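Local coordinates for Lin0012 protein (Listeria innocua, PDB 3K17), which probably phosphorylates phosphomevalonate with ATP in the mevalonate route to isopentenyl diphosphate, as a member of the GHMP kinase family, at residues Ala81-Glu95 and Thr124-Tyr136. Sequence-based numbering, arbitrary orientation.
Sequences AINIATTFLKSEGIE and TVAVINALMTKFY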
# COMPACT_ATOMS: atom_id res chain seq x y z
N ALA A 81 -22.05 14.08 -10.84
CA ALA A 81 -23.01 15.03 -11.40
C ALA A 81 -22.92 16.35 -10.64
O ALA A 81 -22.98 17.41 -11.24
CB ALA A 81 -24.41 14.46 -11.32
N ILE A 82 -22.78 16.27 -9.32
CA ILE A 82 -22.66 17.47 -8.49
C ILE A 82 -21.36 18.22 -8.81
O ILE A 82 -21.34 19.45 -8.89
CB ILE A 82 -22.68 17.09 -6.98
CG1 ILE A 82 -24.10 16.67 -6.58
CG2 ILE A 82 -22.19 18.25 -6.13
CD1 ILE A 82 -24.20 16.09 -5.18
N ASN A 83 -20.28 17.47 -9.00
CA ASN A 83 -18.99 18.07 -9.30
C ASN A 83 -18.97 18.76 -10.66
O ASN A 83 -18.50 19.89 -10.80
CB ASN A 83 -17.89 17.01 -9.21
CG ASN A 83 -17.62 16.56 -7.77
OD1 ASN A 83 -17.25 15.40 -7.51
ND2 ASN A 83 -17.82 17.47 -6.83
N ILE A 84 -19.50 18.10 -11.68
CA ILE A 84 -19.52 18.70 -13.00
C ILE A 84 -20.48 19.89 -13.03
O ILE A 84 -20.21 20.89 -13.69
CB ILE A 84 -19.92 17.67 -14.08
CG1 ILE A 84 -19.64 18.24 -15.47
CG2 ILE A 84 -21.40 17.32 -13.95
CD1 ILE A 84 -19.91 17.26 -16.60
N ALA A 85 -21.60 19.81 -12.32
CA ALA A 85 -22.55 20.92 -12.30
C ALA A 85 -21.90 22.12 -11.62
O ALA A 85 -22.04 23.27 -12.05
CB ALA A 85 -23.81 20.52 -11.57
N THR A 86 -21.16 21.84 -10.55
CA THR A 86 -20.46 22.86 -9.80
C THR A 86 -19.42 23.56 -10.67
O THR A 86 -19.30 24.79 -10.64
CB THR A 86 -19.77 22.24 -8.56
OG1 THR A 86 -20.77 21.85 -7.61
CG2 THR A 86 -18.81 23.23 -7.92
N THR A 87 -18.65 22.78 -11.42
CA THR A 87 -17.63 23.34 -12.29
C THR A 87 -18.29 24.17 -13.40
O THR A 87 -17.76 25.21 -13.81
CB THR A 87 -16.76 22.24 -12.93
OG1 THR A 87 -15.96 21.63 -11.91
CG2 THR A 87 -15.85 22.82 -14.03
N PHE A 88 -19.45 23.72 -13.88
CA PHE A 88 -20.15 24.46 -14.92
C PHE A 88 -20.67 25.79 -14.38
O PHE A 88 -20.51 26.83 -15.01
CB PHE A 88 -21.33 23.66 -15.47
CG PHE A 88 -22.17 24.43 -16.46
CD1 PHE A 88 -21.67 24.74 -17.72
CD2 PHE A 88 -23.42 24.91 -16.10
CE1 PHE A 88 -22.40 25.52 -18.62
CE2 PHE A 88 -24.16 25.68 -16.99
CZ PHE A 88 -23.65 25.99 -18.25
N LEU A 89 -21.30 25.75 -13.21
CA LEU A 89 -21.84 26.96 -12.60
C LEU A 89 -20.76 28.00 -12.33
O LEU A 89 -20.98 29.20 -12.49
CB LEU A 89 -22.60 26.62 -11.32
CG LEU A 89 -23.92 25.85 -11.51
CD1 LEU A 89 -24.47 25.43 -10.17
CD2 LEU A 89 -24.92 26.72 -12.26
N LYS A 90 -19.58 27.55 -11.91
CA LYS A 90 -18.51 28.50 -11.65
C LYS A 90 -18.02 29.13 -12.95
O LYS A 90 -17.61 30.29 -12.96
CB LYS A 90 -17.35 27.83 -10.93
CG LYS A 90 -17.60 27.51 -9.47
CD LYS A 90 -16.35 26.92 -8.87
CE LYS A 90 -16.46 26.78 -7.37
NZ LYS A 90 -15.13 26.42 -6.79
N SER A 91 -18.07 28.38 -14.04
CA SER A 91 -17.62 28.92 -15.32
C SER A 91 -18.58 30.01 -15.78
O SER A 91 -18.20 30.90 -16.52
CB SER A 91 -17.54 27.82 -16.39
OG SER A 91 -18.83 27.35 -16.77
N GLU A 92 -19.84 29.93 -15.33
CA GLU A 92 -20.84 30.94 -15.68
C GLU A 92 -20.85 32.07 -14.65
O GLU A 92 -21.67 32.98 -14.72
CB GLU A 92 -22.23 30.32 -15.76
CG GLU A 92 -22.48 29.47 -16.99
CD GLU A 92 -22.37 30.27 -18.28
OE1 GLU A 92 -22.93 31.39 -18.33
OE2 GLU A 92 -21.75 29.78 -19.25
N GLY A 93 -19.94 32.00 -13.68
CA GLY A 93 -19.87 33.03 -12.65
C GLY A 93 -21.01 32.95 -11.65
O GLY A 93 -21.36 33.94 -11.01
N ILE A 94 -21.58 31.75 -11.49
CA ILE A 94 -22.67 31.55 -10.55
C ILE A 94 -22.13 31.13 -9.19
O ILE A 94 -21.26 30.26 -9.10
CB ILE A 94 -23.63 30.43 -11.04
CG1 ILE A 94 -24.19 30.79 -12.42
CG2 ILE A 94 -24.74 30.22 -10.02
CD1 ILE A 94 -24.90 32.12 -12.45
N GLU A 95 -22.65 31.75 -8.13
CA GLU A 95 -22.20 31.42 -6.78
C GLU A 95 -23.02 30.30 -6.17
O GLU A 95 -24.25 30.39 -6.06
CB GLU A 95 -22.28 32.64 -5.86
CG GLU A 95 -21.88 32.31 -4.42
CD GLU A 95 -22.14 33.45 -3.45
OE1 GLU A 95 -23.30 33.89 -3.32
OE2 GLU A 95 -21.17 33.92 -2.81
N THR A 124 -28.43 10.72 -12.11
CA THR A 124 -27.57 11.74 -12.69
C THR A 124 -28.41 12.91 -13.22
O THR A 124 -28.14 14.08 -12.93
CB THR A 124 -26.74 11.15 -13.84
OG1 THR A 124 -25.92 10.09 -13.34
CG2 THR A 124 -25.84 12.21 -14.46
N VAL A 125 -29.44 12.58 -13.99
CA VAL A 125 -30.32 13.60 -14.57
C VAL A 125 -31.06 14.39 -13.49
O VAL A 125 -31.29 15.59 -13.65
CB VAL A 125 -31.34 12.95 -15.55
CG1 VAL A 125 -32.43 13.94 -15.96
CG2 VAL A 125 -30.60 12.46 -16.80
N ALA A 126 -31.43 13.74 -12.39
CA ALA A 126 -32.13 14.41 -11.31
C ALA A 126 -31.22 15.47 -10.67
O ALA A 126 -31.65 16.59 -10.38
CB ALA A 126 -32.59 13.40 -10.25
N VAL A 127 -29.95 15.11 -10.46
CA VAL A 127 -29.00 16.05 -9.87
C VAL A 127 -28.79 17.25 -10.80
O VAL A 127 -28.86 18.41 -10.36
CB VAL A 127 -27.64 15.36 -9.59
CG1 VAL A 127 -26.57 16.40 -9.26
CG2 VAL A 127 -27.80 14.36 -8.43
N ILE A 128 -28.55 16.99 -12.08
CA ILE A 128 -28.31 18.08 -13.02
C ILE A 128 -29.53 19.00 -13.09
O ILE A 128 -29.39 20.22 -13.00
CB ILE A 128 -27.98 17.55 -14.44
CG1 ILE A 128 -26.67 16.74 -14.40
CG2 ILE A 128 -27.89 18.72 -15.44
CD1 ILE A 128 -25.46 17.51 -13.89
N ASN A 129 -30.72 18.42 -13.23
CA ASN A 129 -31.93 19.23 -13.29
C ASN A 129 -32.16 20.02 -12.02
O ASN A 129 -32.54 21.19 -12.08
CB ASN A 129 -33.15 18.38 -13.58
CG ASN A 129 -33.44 18.29 -15.06
OD1 ASN A 129 -33.09 19.18 -15.82
ND2 ASN A 129 -34.09 17.22 -15.48
N ALA A 130 -31.95 19.39 -10.87
CA ALA A 130 -32.15 20.07 -9.60
C ALA A 130 -31.21 21.26 -9.41
O ALA A 130 -31.63 22.32 -8.96
CB ALA A 130 -31.99 19.09 -8.44
N LEU A 131 -29.93 21.10 -9.74
CA LEU A 131 -28.98 22.19 -9.56
C LEU A 131 -29.12 23.29 -10.60
O LEU A 131 -28.88 24.46 -10.30
CB LEU A 131 -27.53 21.66 -9.55
CG LEU A 131 -27.16 20.81 -8.31
CD1 LEU A 131 -25.78 20.20 -8.47
CD2 LEU A 131 -27.22 21.68 -7.07
N MSE A 132 -29.50 22.92 -11.82
CA MSE A 132 -29.68 23.93 -12.85
C MSE A 132 -30.94 24.74 -12.56
O MSE A 132 -30.94 25.96 -12.68
CB MSE A 132 -29.77 23.30 -14.24
CG MSE A 132 -28.46 22.69 -14.74
SE MSE A 132 -26.93 23.88 -14.70
CE MSE A 132 -26.19 23.37 -12.96
N THR A 133 -32.01 24.06 -12.16
CA THR A 133 -33.26 24.76 -11.85
C THR A 133 -33.01 25.74 -10.71
O THR A 133 -33.52 26.86 -10.71
CB THR A 133 -34.38 23.78 -11.43
OG1 THR A 133 -34.68 22.89 -12.51
CG2 THR A 133 -35.66 24.54 -11.08
N LYS A 134 -32.19 25.32 -9.75
CA LYS A 134 -31.86 26.12 -8.58
C LYS A 134 -30.87 27.26 -8.82
O LYS A 134 -31.02 28.34 -8.26
CB LYS A 134 -31.31 25.20 -7.48
CG LYS A 134 -30.79 25.92 -6.25
CD LYS A 134 -31.91 26.59 -5.47
CE LYS A 134 -31.38 27.22 -4.18
NZ LYS A 134 -32.46 27.89 -3.40
N PHE A 135 -29.86 27.03 -9.66
CA PHE A 135 -28.82 28.04 -9.88
C PHE A 135 -28.69 28.67 -11.27
O PHE A 135 -28.09 29.73 -11.40
CB PHE A 135 -27.45 27.47 -9.49
CG PHE A 135 -27.33 27.10 -8.03
CD1 PHE A 135 -27.18 28.09 -7.06
CD2 PHE A 135 -27.40 25.76 -7.63
CE1 PHE A 135 -27.08 27.75 -5.71
CE2 PHE A 135 -27.30 25.42 -6.28
CZ PHE A 135 -27.15 26.41 -5.32
N TYR A 136 -29.24 28.03 -12.29
CA TYR A 136 -29.11 28.53 -13.66
C TYR A 136 -30.25 27.94 -14.49
O TYR A 136 -30.02 27.26 -15.49
CB TYR A 136 -27.76 28.10 -14.22
CG TYR A 136 -27.33 28.73 -15.52
CD1 TYR A 136 -27.09 30.10 -15.61
CD2 TYR A 136 -27.13 27.95 -16.65
CE1 TYR A 136 -26.65 30.68 -16.81
CE2 TYR A 136 -26.69 28.52 -17.85
CZ TYR A 136 -26.46 29.88 -17.92
OH TYR A 136 -26.05 30.44 -19.11
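From Ala81 beside Thr124, with Ala81 CA 5.8 Å from Thr124 CA, to Leu89 facing Tyr136, helices 81-91 and 124-135 run in roughly the same direction, their axes crossing at -30° with a closest approach of 9.2 Å. At the Thr124 end the small Ala81 lets the backbones come close: Ala81 CB sits 3.6 Å from Val127 CG1, the same methyl that meets Ile82 CG1. One turn on, Ala85 CB is shared by Leu131 CD1, at 3.7 Å, Ile128 CD1 and the CE methyl of selenomethionine Met132. Met132 reaches across because its chain folds at chi2 and again at chi3, which rests Met132 CE 3.7 Å from Leu89 CD2. Met132 SE makes an oblique Met-aromatic contact with the Phe88 ring, 3.9 Å from Phe88 CD2. The Leu89 side chain crosses that of Phe135 at about a right angle, its CD1 against Phe135 CB, and its CD2 also meets Tyr136 CB. With CG anti to the backbone N (chi1 -169°), the Tyr136 ring is carried onward to the Phe88 and Glu92 side chains. There its CD2 lies at the edge of the Phe88 ring, the two planes inclined at 68°, and Glu92 CG lies over one of its faces, toward the rim. Gly93, at positive phi, closes helix 81-91 in a Schellman motif, after which Ile94 CG2 lies 3.9 Å from Phe135 CB. The interface is overwhelmingly apolar. Ile84 and Phe88 also touch Leu192 of helix 192-197. On its other side, helix 124-135 packs Ala126 and Ala130 on strand 37-45, at Ile39 and Leu41. Helix 124-135 is thus sandwiched between the sheet and helix 81-91, a layered alpha/beta packing that belongs to the N-terminal domain of the GHMP kinase fold.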